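Local coordinates for UDP-N-acetylglucosamine--peptide N-acetylglucosaminyltransferase stabilizing protein GtfB (Streptococcus gordonii, PDB 5E9T) that pairs with the glycosyltransferase GtfA in a heterotetramer that adds the first GlcNAc sugars to the serine-rich adhesin GspB before its export, at residues G85-Y93 with Q104-G112; T130-T141 with R151-G159. All blocks are in the same frame, centred on the assembly; numbering follows the deposited sequence.

Contact 1 (G85-Y93 with Q104-G112); sequences GEERARIHY and QVDWLDKKG
Ala89 lays its methyl over the face of the Trp107 indole, a CH-pi contact with CB 3.7 Å from the centroid of the six-membered ring, in an antiparallel beta hairpin built from strands 86-94 and 101-108. Such a hairpin sorts its side chains by face. Ala89, Ile91, Val105 and Trp107 make the apolar one, where Val105 CG2 touches both Ala89 CB and Ile91 CG1. Trp107 NE1 bonds Glu118 of the next strand, and Arg188 of the Gtf1 chain makes a cation-pi contact with the indole. Arg90 and Asp106 form a hydrogen-bonded pair, whose Asp106 N to Arg90 O bond is nearly straight (170° at the hydrogen).

Leu108 shows how one side chain serves several neighbours. Its CB and CG lie against Arg88 O, the same oxygen that accepts from Leu108 N at 2.6 Å. With CG beside the backbone N (chi1 -45°), the branches turn toward charged groups: CD1 sits over one face of the Arg90 guanidinium, toward its rim, 3.8 Å from CZ, and also meets Glu87 CD at 3.8 Å, while CD2 approaches Arg90 NH1 at 3.4 Å. On the face that carries Arg90 and His92, Gln104 NE2 gives Asp106 OD1 a hydrogen bond on its syn side. The other oxygen, Asp106 OD2, takes a weak bond from His92 NE2 at 3.4 Å, the imidazole and carboxylate planes standing 79° apart.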
loop_
_atom_site.group_PDB
_atom_site.type_symbol
_atom_site.label_atom_id
_atom_site.label_comp_id
_atom_site.label_asym_id
_atom_site.label_seq_id
_atom_site.Cartn_x
_atom_site.Cartn_y
_atom_site.Cartn_z
ATOM N N GLY B 85 4.482 2.269 10.029
ATOM C CA GLY B 85 4.515 3.710 9.913
ATOM C C GLY B 85 3.426 4.323 9.063
ATOM O O GLY B 85 3.284 5.553 9.063
ATOM N N GLU B 86 2.649 3.521 8.338
ATOM C CA GLU B 86 1.599 4.044 7.475
ATOM C C GLU B 86 0.304 4.202 8.262
ATOM O O GLU B 86 -0.111 3.287 8.982
ATOM C CB GLU B 86 1.389 3.130 6.268
ATOM C CG GLU B 86 2.317 3.439 5.106
ATOM C CD GLU B 86 2.299 2.365 4.037
ATOM O OE1 GLU B 86 3.382 1.836 3.709
ATOM O OE2 GLU B 86 1.204 2.046 3.528
ATOM N N GLU B 87 -0.329 5.365 8.116
ATOM C CA GLU B 87 -1.508 5.684 8.911
ATOM C C GLU B 87 -2.664 4.759 8.557
ATOM O O GLU B 87 -2.976 4.544 7.382
ATOM C CB GLU B 87 -1.922 7.140 8.704
ATOM C CG GLU B 87 -3.053 7.583 9.621
ATOM C CD GLU B 87 -3.463 9.022 9.388
ATOM O OE1 GLU B 87 -3.260 9.519 8.261
ATOM O OE2 GLU B 87 -3.985 9.657 10.332
ATOM N N ARG B 88 -3.304 4.223 9.589
ATOM C CA ARG B 88 -4.415 3.295 9.431
ATOM C C ARG B 88 -5.678 3.819 10.097
ATOM O O ARG B 88 -6.724 3.893 9.444
ATOM C CB ARG B 88 -4.022 1.908 9.951
ATOM C CG ARG B 88 -3.053 1.196 9.013
ATOM C CD ARG B 88 -3.535 1.257 7.567
ATOM N NE ARG B 88 -2.766 0.379 6.689
ATOM C CZ ARG B 88 -1.948 0.798 5.729
ATOM N NH1 ARG B 88 -1.788 2.096 5.502
ATOM N NH2 ARG B 88 -1.295 -0.084 4.989
ATOM N N ALA B 89 -5.641 4.119 11.391
ATOM C CA ALA B 89 -6.807 4.649 12.078
ATOM C C ALA B 89 -6.477 5.956 12.789
ATOM O O ALA B 89 -5.315 6.267 13.064
ATOM C CB ALA B 89 -7.363 3.638 13.084
ATOM N N ARG B 90 -7.526 6.723 13.072
ATOM C CA ARG B 90 -7.474 7.838 14.007
ATOM C C ARG B 90 -8.297 7.477 15.234
ATOM O O ARG B 90 -9.461 7.082 15.105
ATOM C CB ARG B 90 -8.017 9.125 13.384
ATOM C CG ARG B 90 -7.513 9.405 11.991
ATOM C CD ARG B 90 -7.686 10.868 11.630
ATOM N NE ARG B 90 -7.160 11.144 10.298
ATOM C CZ ARG B 90 -7.823 10.895 9.174
ATOM N NH1 ARG B 90 -9.040 10.371 9.226
ATOM N NH2 ARG B 90 -7.272 11.171 8.001
ATOM N N ILE B 91 -7.699 7.605 16.414
ATOM C CA ILE B 91 -8.400 7.377 17.672
ATOM C C ILE B 91 -8.802 8.729 18.238
ATOM O O ILE B 91 -7.944 9.580 18.504
ATOM C CB ILE B 91 -7.537 6.596 18.673
ATOM C CG1 ILE B 91 -7.313 5.172 18.185
ATOM C CG2 ILE B 91 -8.189 6.603 20.044
ATOM C CD1 ILE B 91 -5.882 4.741 18.269
ATOM N N HIS B 92 -10.102 8.927 18.426
ATOM C CA HIS B 92 -10.644 10.196 18.885
ATOM C C HIS B 92 -10.981 10.122 20.365
ATOM O O HIS B 92 -11.506 9.115 20.849
ATOM C CB HIS B 92 -11.881 10.580 18.078
ATOM C CG HIS B 92 -11.578 10.907 16.652
ATOM N ND1 HIS B 92 -10.883 12.038 16.283
ATOM C CD2 HIS B 92 -11.863 10.247 15.505
ATOM C CE1 HIS B 92 -10.757 12.065 14.968
ATOM N NE2 HIS B 92 -11.344 10.991 14.472
ATOM N N TYR B 93 -10.684 11.205 21.074
ATOM C CA TYR B 93 -10.749 11.222 22.526
ATOM C C TYR B 93 -12.124 11.667 23.003
ATOM O O TYR B 93 -12.612 12.730 22.606
ATOM C CB TYR B 93 -9.671 12.147 23.085
ATOM C CG TYR B 93 -8.287 11.561 22.981
ATOM C CD1 TYR B 93 -8.101 10.188 22.967
ATOM C CD2 TYR B 93 -7.166 12.377 22.896
ATOM C CE1 TYR B 93 -6.839 9.640 22.874
ATOM C CE2 TYR B 93 -5.899 11.839 22.808
ATOM C CZ TYR B 93 -5.742 10.469 22.793
ATOM O OH TYR B 93 -4.485 9.920 22.701
ATOM N N GLN B 104 -14.162 7.240 19.743
ATOM C CA GLN B 104 -14.408 6.728 18.405
ATOM C C GLN B 104 -13.072 6.527 17.700
ATOM O O GLN B 104 -12.211 7.410 17.749
ATOM C CB GLN B 104 -15.299 7.716 17.649
ATOM C CG GLN B 104 -15.435 7.526 16.162
ATOM C CD GLN B 104 -16.135 8.713 15.525
ATOM O OE1 GLN B 104 -16.735 9.535 16.222
ATOM N NE2 GLN B 104 -16.058 8.815 14.204
ATOM N N VAL B 105 -12.897 5.380 17.045
ATOM C CA VAL B 105 -11.693 5.098 16.269
ATOM C C VAL B 105 -12.074 5.001 14.795
ATOM O O VAL B 105 -12.974 4.238 14.426
ATOM C CB VAL B 105 -10.978 3.824 16.758
ATOM C CG1 VAL B 105 -11.920 2.633 16.796
ATOM C CG2 VAL B 105 -9.775 3.526 15.883
ATOM N N ASP B 106 -11.386 5.780 13.957
ATOM C CA ASP B 106 -11.734 5.964 12.550
ATOM C C ASP B 106 -10.732 5.215 11.679
ATOM O O ASP B 106 -9.596 5.667 11.515
ATOM C CB ASP B 106 -11.728 7.449 12.198
ATOM C CG ASP B 106 -13.063 8.113 12.434
ATOM O OD1 ASP B 106 -13.979 7.439 12.946
ATOM O OD2 ASP B 106 -13.188 9.316 12.116
ATOM N N TRP B 107 -11.164 4.113 11.072
ATOM C CA TRP B 107 -10.281 3.309 10.235
ATOM C C TRP B 107 -10.227 3.858 8.815
ATOM O O TRP B 107 -11.232 4.327 8.273
ATOM C CB TRP B 107 -10.734 1.850 10.222
ATOM C CG TRP B 107 -10.524 1.174 11.534
ATOM C CD1 TRP B 107 -11.457 0.960 12.501
ATOM C CD2 TRP B 107 -9.293 0.638 12.038
ATOM N NE1 TRP B 107 -10.889 0.317 13.574
ATOM C CE2 TRP B 107 -9.560 0.108 13.315
ATOM C CE3 TRP B 107 -7.991 0.553 11.531
ATOM C CZ2 TRP B 107 -8.576 -0.498 14.093
ATOM C CZ3 TRP B 107 -7.017 -0.049 12.307
ATOM C CH2 TRP B 107 -7.314 -0.567 13.572
ATOM N N LEU B 108 -9.045 3.786 8.209
ATOM C CA LEU B 108 -8.808 4.327 6.880
ATOM C C LEU B 108 -8.368 3.217 5.935
ATOM O O LEU B 108 -7.950 2.139 6.366
ATOM C CB LEU B 108 -7.732 5.426 6.902
ATOM C CG LEU B 108 -7.826 6.468 8.018
ATOM C CD1 LEU B 108 -6.663 7.448 7.942
ATOM C CD2 LEU B 108 -9.153 7.198 7.963
ATOM N N ASP B 109 -8.481 3.487 4.634
ATOM C CA ASP B 109 -7.851 2.633 3.641
ATOM C C ASP B 109 -6.459 3.177 3.317
ATOM O O ASP B 109 -6.020 4.196 3.859
ATOM C CB ASP B 109 -8.728 2.499 2.391
ATOM C CG ASP B 109 -9.010 3.829 1.703
ATOM O OD1 ASP B 109 -8.201 4.773 1.815
ATOM O OD2 ASP B 109 -10.057 3.920 1.026
ATOM N N LYS B 110 -5.756 2.496 2.411
ATOM C CA LYS B 110 -4.360 2.833 2.160
ATOM C C LYS B 110 -4.201 4.165 1.444
ATOM O O LYS B 110 -3.097 4.720 1.439
ATOM C CB LYS B 110 -3.690 1.714 1.365
ATOM C CG LYS B 110 -3.643 0.393 2.114
ATOM C CD LYS B 110 -2.875 -0.663 1.340
ATOM C CE LYS B 110 -2.816 -1.969 2.116
ATOM N NZ LYS B 110 -1.422 -2.477 2.277
ATOM N N LYS B 111 -5.267 4.691 0.846
ATOM C CA LYS B 111 -5.237 6.043 0.306
ATOM C C LYS B 111 -5.673 7.085 1.324
ATOM O O LYS B 111 -5.727 8.273 0.989
ATOM C CB LYS B 111 -6.108 6.145 -0.951
ATOM C CG LYS B 111 -5.656 5.245 -2.090
ATOM C CD LYS B 111 -6.656 5.259 -3.231
ATOM C CE LYS B 111 -6.309 4.218 -4.277
ATOM N NZ LYS B 111 -5.673 3.022 -3.676
ATOM N N GLY B 112 -5.985 6.671 2.552
ATOM C CA GLY B 112 -6.225 7.596 3.637
ATOM C C GLY B 112 -7.653 8.057 3.819
ATOM O O GLY B 112 -7.908 8.872 4.716
#

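Contact 2 (T130-T141 with R151-G159); sequences TAYKSGQEAFNT and RIVENHVTG
His156 reaches back across an antiparallel beta hairpin, made by strands 138-144 and 150-155, to join its NE2 to Thr141 OG1 at 2.7 Å. The bond shows how a residue just past a strand end can be tied to the neighbouring strand. The hydroxyl lies in the plane of the imidazole, at its edge, and either partner could supply the proton. Thr141 OG1 also bonds Thr130 OG1 at 3.1 Å, and Thr130 in turn is held by Arg119, so a polar chain runs from His156 through strands 138-144 and 126-132 to strand 114-120.

This is the close-packed part of the contact, with Thr141 and Glu154 buried. These two form a hydrogen-bonded pair, with Glu154 N to Thr141 O at 3.0 Å and almost straight (176°). Glu154 O stands over the centre of the imidazole ring. On the same ring, His156 CD2 comes 3.4 Å from Asn140 CA. His156 CG lies beside the backbone N (chi1 -67°), which swings the ring back over the 138-144 strand. A classic beta bulge, Phe139 and Asn140 facing Ala131, interrupts that strand, and Phe139 O accepts from His156 N at 2.8 Å. The Gtf1 chain covers this bulge: its Tyr162 meets the Phe139 ring, and its Gln163 bonds Asn140 ND2.

The contact thins at its Lys133 and Val157 end, beside the exposed Ser134 and Gly135. There Val157 CG2 is 4.2 Å from Lys133 CE and 4.5 Å from Phe139 CD1. Asn155 OD1 shapes the chain here, making an Asx turn by accepting from Val157 N in its carbonyl plane, and an Asx motif by also accepting from Thr158 N, well above that plane.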
loop_
_atom_site.group_PDB
_atom_site.type_symbol
_atom_site.label_atom_id
_atom_site.label_comp_id
_atom_site.label_asym_id
_atom_site.label_seq_id
_atom_site.Cartn_x
_atom_site.Cartn_y
_atom_site.Cartn_z
ATOM N N THR B 130 -19.859 2.604 12.011
ATOM C CA THR B 130 -20.439 3.309 10.880
ATOM C C THR B 130 -19.628 2.979 9.634
ATOM O O THR B 130 -18.394 2.986 9.674
ATOM C CB THR B 130 -20.453 4.817 11.127
ATOM O OG1 THR B 130 -21.070 5.080 12.391
ATOM C CG2 THR B 130 -21.234 5.530 10.046
ATOM N N ALA B 131 -20.318 2.669 8.543
ATOM C CA ALA B 131 -19.678 2.356 7.274
ATOM C C ALA B 131 -19.884 3.510 6.304
ATOM O O ALA B 131 -20.962 4.108 6.260
ATOM C CB ALA B 131 -20.235 1.060 6.681
ATOM N N TYR B 132 -18.850 3.821 5.526
ATOM C CA TYR B 132 -18.871 4.963 4.623
ATOM C C TYR B 132 -18.731 4.511 3.176
ATOM O O TYR B 132 -17.843 3.714 2.851
ATOM C CB TYR B 132 -17.757 5.951 4.960
ATOM C CG TYR B 132 -17.939 6.641 6.288
ATOM C CD1 TYR B 132 -17.518 6.041 7.466
ATOM C CD2 TYR B 132 -18.531 7.900 6.365
ATOM C CE1 TYR B 132 -17.680 6.670 8.686
ATOM C CE2 TYR B 132 -18.696 8.537 7.580
ATOM C CZ TYR B 132 -18.268 7.917 8.737
ATOM O OH TYR B 132 -18.429 8.542 9.952
ATOM N N LYS B 133 -19.604 5.029 2.314
ATOM C CA LYS B 133 -19.455 4.861 0.876
ATOM C C LYS B 133 -18.502 5.936 0.344
ATOM O O LYS B 133 -17.800 6.608 1.103
ATOM C CB LYS B 133 -20.816 4.868 0.182
ATOM C CG LYS B 133 -21.736 6.008 0.548
ATOM C CD LYS B 133 -22.843 6.148 -0.492
ATOM C CE LYS B 133 -23.724 7.355 -0.208
ATOM N NZ LYS B 133 -24.646 7.655 -1.339
ATOM N N SER B 134 -18.486 6.107 -0.981
ATOM C CA SER B 134 -17.345 6.690 -1.686
ATOM C C SER B 134 -16.960 8.067 -1.150
ATOM O O SER B 134 -15.825 8.279 -0.708
ATOM C CB SER B 134 -17.659 6.768 -3.178
ATOM O OG SER B 134 -18.198 5.540 -3.632
ATOM N N GLY B 135 -17.897 9.008 -1.149
ATOM C CA GLY B 135 -17.545 10.399 -0.928
ATOM C C GLY B 135 -17.219 10.701 0.518
ATOM O O GLY B 135 -17.224 11.863 0.939
ATOM N N GLN B 136 -16.940 9.643 1.284
ATOM C CA GLN B 136 -16.933 9.680 2.743
ATOM C C GLN B 136 -18.315 10.049 3.266
ATOM O O GLN B 136 -18.453 10.664 4.327
ATOM C CB GLN B 136 -15.848 10.615 3.290
ATOM C CG GLN B 136 -14.440 10.071 3.074
ATOM C CD GLN B 136 -13.353 10.983 3.616
ATOM O OE1 GLN B 136 -12.441 10.534 4.312
ATOM N NE2 GLN B 136 -13.438 12.268 3.290
ATOM N N GLU B 137 -19.337 9.680 2.492
ATOM C CA GLU B 137 -20.717 9.751 2.940
ATOM C C GLU B 137 -21.025 8.555 3.828
ATOM O O GLU B 137 -20.593 7.431 3.551
ATOM C CB GLU B 137 -21.671 9.761 1.748
ATOM C CG GLU B 137 -21.183 10.556 0.561
ATOM C CD GLU B 137 -22.338 11.072 -0.283
ATOM O OE1 GLU B 137 -23.458 11.150 0.240
ATOM O OE2 GLU B 137 -22.129 11.388 -1.459
ATOM N N ALA B 138 -21.776 8.796 4.897
ATOM C CA ALA B 138 -22.155 7.710 5.788
ATOM C C ALA B 138 -23.144 6.793 5.081
ATOM O O ALA B 138 -24.194 7.244 4.615
ATOM C CB ALA B 138 -22.759 8.263 7.074
ATOM N N PHE B 139 -22.805 5.506 4.989
ATOM C CA PHE B 139 -23.743 4.536 4.432
ATOM C C PHE B 139 -24.758 4.090 5.477
ATOM O O PHE B 139 -25.963 4.297 5.313
ATOM C CB PHE B 139 -23.006 3.325 3.863
ATOM C CG PHE B 139 -23.922 2.196 3.498
ATOM C CD1 PHE B 139 -24.909 2.375 2.542
ATOM C CD2 PHE B 139 -23.811 0.964 4.114
ATOM C CE1 PHE B 139 -25.765 1.345 2.206
ATOM C CE2 PHE B 139 -24.663 -0.075 3.779
ATOM C CZ PHE B 139 -25.643 0.117 2.824
ATOM N N ASN B 140 -24.290 3.450 6.546
ATOM C CA ASN B 140 -25.183 3.012 7.608
ATOM C C ASN B 140 -24.429 3.017 8.933
ATOM O O ASN B 140 -23.233 3.314 8.992
ATOM C CB ASN B 140 -25.775 1.628 7.303
ATOM C CG ASN B 140 -24.734 0.516 7.301
ATOM O OD1 ASN B 140 -23.588 0.703 7.706
ATOM N ND2 ASN B 140 -25.144 -0.663 6.854
ATOM N N THR B 141 -25.146 2.668 9.999
ATOM C CA THR B 141 -24.542 2.422 11.299
ATOM C C THR B 141 -25.209 1.204 11.915
ATOM O O THR B 141 -26.438 1.135 11.973
ATOM C CB THR B 141 -24.687 3.625 12.234
ATOM O OG1 THR B 141 -24.022 4.761 11.668
ATOM C CG2 THR B 141 -24.082 3.306 13.594
ATOM N N ARG B 151 -28.505 -5.471 16.722
ATOM C CA ARG B 151 -29.736 -4.946 17.298
ATOM C C ARG B 151 -30.379 -3.862 16.436
ATOM O O ARG B 151 -31.602 -3.854 16.268
ATOM C CB ARG B 151 -29.473 -4.446 18.720
ATOM C CG ARG B 151 -29.114 -5.578 19.690
ATOM C CD ARG B 151 -30.335 -6.430 20.030
ATOM N NE ARG B 151 -30.269 -7.805 19.530
ATOM C CZ ARG B 151 -29.845 -8.845 20.245
ATOM N NH1 ARG B 151 -29.433 -8.670 21.493
ATOM N NH2 ARG B 151 -29.830 -10.060 19.714
ATOM N N ILE B 152 -29.589 -2.936 15.893
ATOM C CA ILE B 152 -30.118 -1.823 15.109
ATOM C C ILE B 152 -29.221 -1.590 13.903
ATOM O O ILE B 152 -28.012 -1.383 14.054
ATOM C CB ILE B 152 -30.220 -0.520 15.926
ATOM C CG1 ILE B 152 -31.148 -0.687 17.130
ATOM C CG2 ILE B 152 -30.684 0.627 15.034
ATOM C CD1 ILE B 152 -31.116 0.492 18.078
ATOM N N VAL B 153 -29.817 -1.588 12.716
ATOM C CA VAL B 153 -29.137 -1.227 11.478
ATOM C C VAL B 153 -29.877 -0.024 10.914
ATOM O O VAL B 153 -31.018 -0.154 10.453
ATOM C CB VAL B 153 -29.125 -2.384 10.470
ATOM C CG1 VAL B 153 -28.127 -2.114 9.360
ATOM C CG2 VAL B 153 -28.844 -3.709 11.168
ATOM N N GLU B 154 -29.244 1.145 10.935
ATOM C CA GLU B 154 -29.882 2.364 10.444
ATOM C C GLU B 154 -29.262 2.740 9.107
ATOM O O GLU B 154 -28.091 3.128 9.043
ATOM C CB GLU B 154 -29.765 3.518 11.438
ATOM C CG GLU B 154 -30.308 4.826 10.868
ATOM C CD GLU B 154 -30.735 5.821 11.932
ATOM O OE1 GLU B 154 -30.567 5.525 13.135
ATOM O OE2 GLU B 154 -31.251 6.900 11.561
ATOM N N ASN B 155 -30.062 2.650 8.050
ATOM C CA ASN B 155 -29.624 3.024 6.713
ATOM C C ASN B 155 -29.643 4.543 6.600
ATOM O O ASN B 155 -30.697 5.166 6.752
ATOM C CB ASN B 155 -30.541 2.380 5.675
ATOM C CG ASN B 155 -30.052 2.563 4.257
ATOM O OD1 ASN B 155 -29.656 3.658 3.853
ATOM N ND2 ASN B 155 -30.082 1.482 3.484
ATOM N N HIS B 156 -28.483 5.140 6.330
ATOM C CA HIS B 156 -28.392 6.595 6.311
ATOM C C HIS B 156 -28.832 7.204 4.986
ATOM O O HIS B 156 -29.110 8.406 4.941
ATOM C CB HIS B 156 -26.962 7.040 6.634
ATOM C CG HIS B 156 -26.540 6.733 8.037
ATOM N ND1 HIS B 156 -27.381 6.890 9.117
ATOM C CD2 HIS B 156 -25.371 6.268 8.537
ATOM C CE1 HIS B 156 -26.748 6.541 10.222
ATOM N NE2 HIS B 156 -25.528 6.157 9.898
ATOM N N VAL B 157 -28.885 6.421 3.909
ATOM C CA VAL B 157 -29.345 6.966 2.638
ATOM C C VAL B 157 -30.868 7.015 2.587
ATOM O O VAL B 157 -31.456 8.032 2.199
ATOM C CB VAL B 157 -28.764 6.160 1.462
ATOM C CG1 VAL B 157 -29.163 6.799 0.142
ATOM C CG2 VAL B 157 -27.250 6.076 1.575
ATOM N N THR B 158 -31.531 5.917 2.957
ATOM C CA THR B 158 -32.988 5.869 2.922
ATOM C C THR B 158 -33.649 6.313 4.219
ATOM O O THR B 158 -34.848 6.613 4.211
ATOM C CB THR B 158 -33.474 4.449 2.608
ATOM O OG1 THR B 158 -33.259 3.607 3.748
ATOM C CG2 THR B 158 -32.734 3.878 1.416
ATOM N N GLY B 159 -32.909 6.373 5.325
ATOM C CA GLY B 159 -33.499 6.605 6.625
ATOM C C GLY B 159 -34.069 5.377 7.305
ATOM O O GLY B 159 -34.325 5.421 8.515
#

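Overall arrangement
Contacts 1 and 2 are two separate hairpins of one long antiparallel sheet, met in series along the chain, with strands 114-120 and 126-132 between them. Their centres lie 18 Å apart, and their nearest atoms about 5 Å, without touching. Strand 114-120 fills the interval between strands 101-108 and 126-132, and its Ser117 hydroxyl bonds both Asp106 of contact 1 and Tyr132 of contact 2. Each centre is 25 Å from the centre of the chain, and both contacts meet the Gtf1 glycosyltransferase, so this sheet contributes to the interface with that enzyme. The Arg88 side chain of contact 1 lies about 8 Å from a bound magnesium ion.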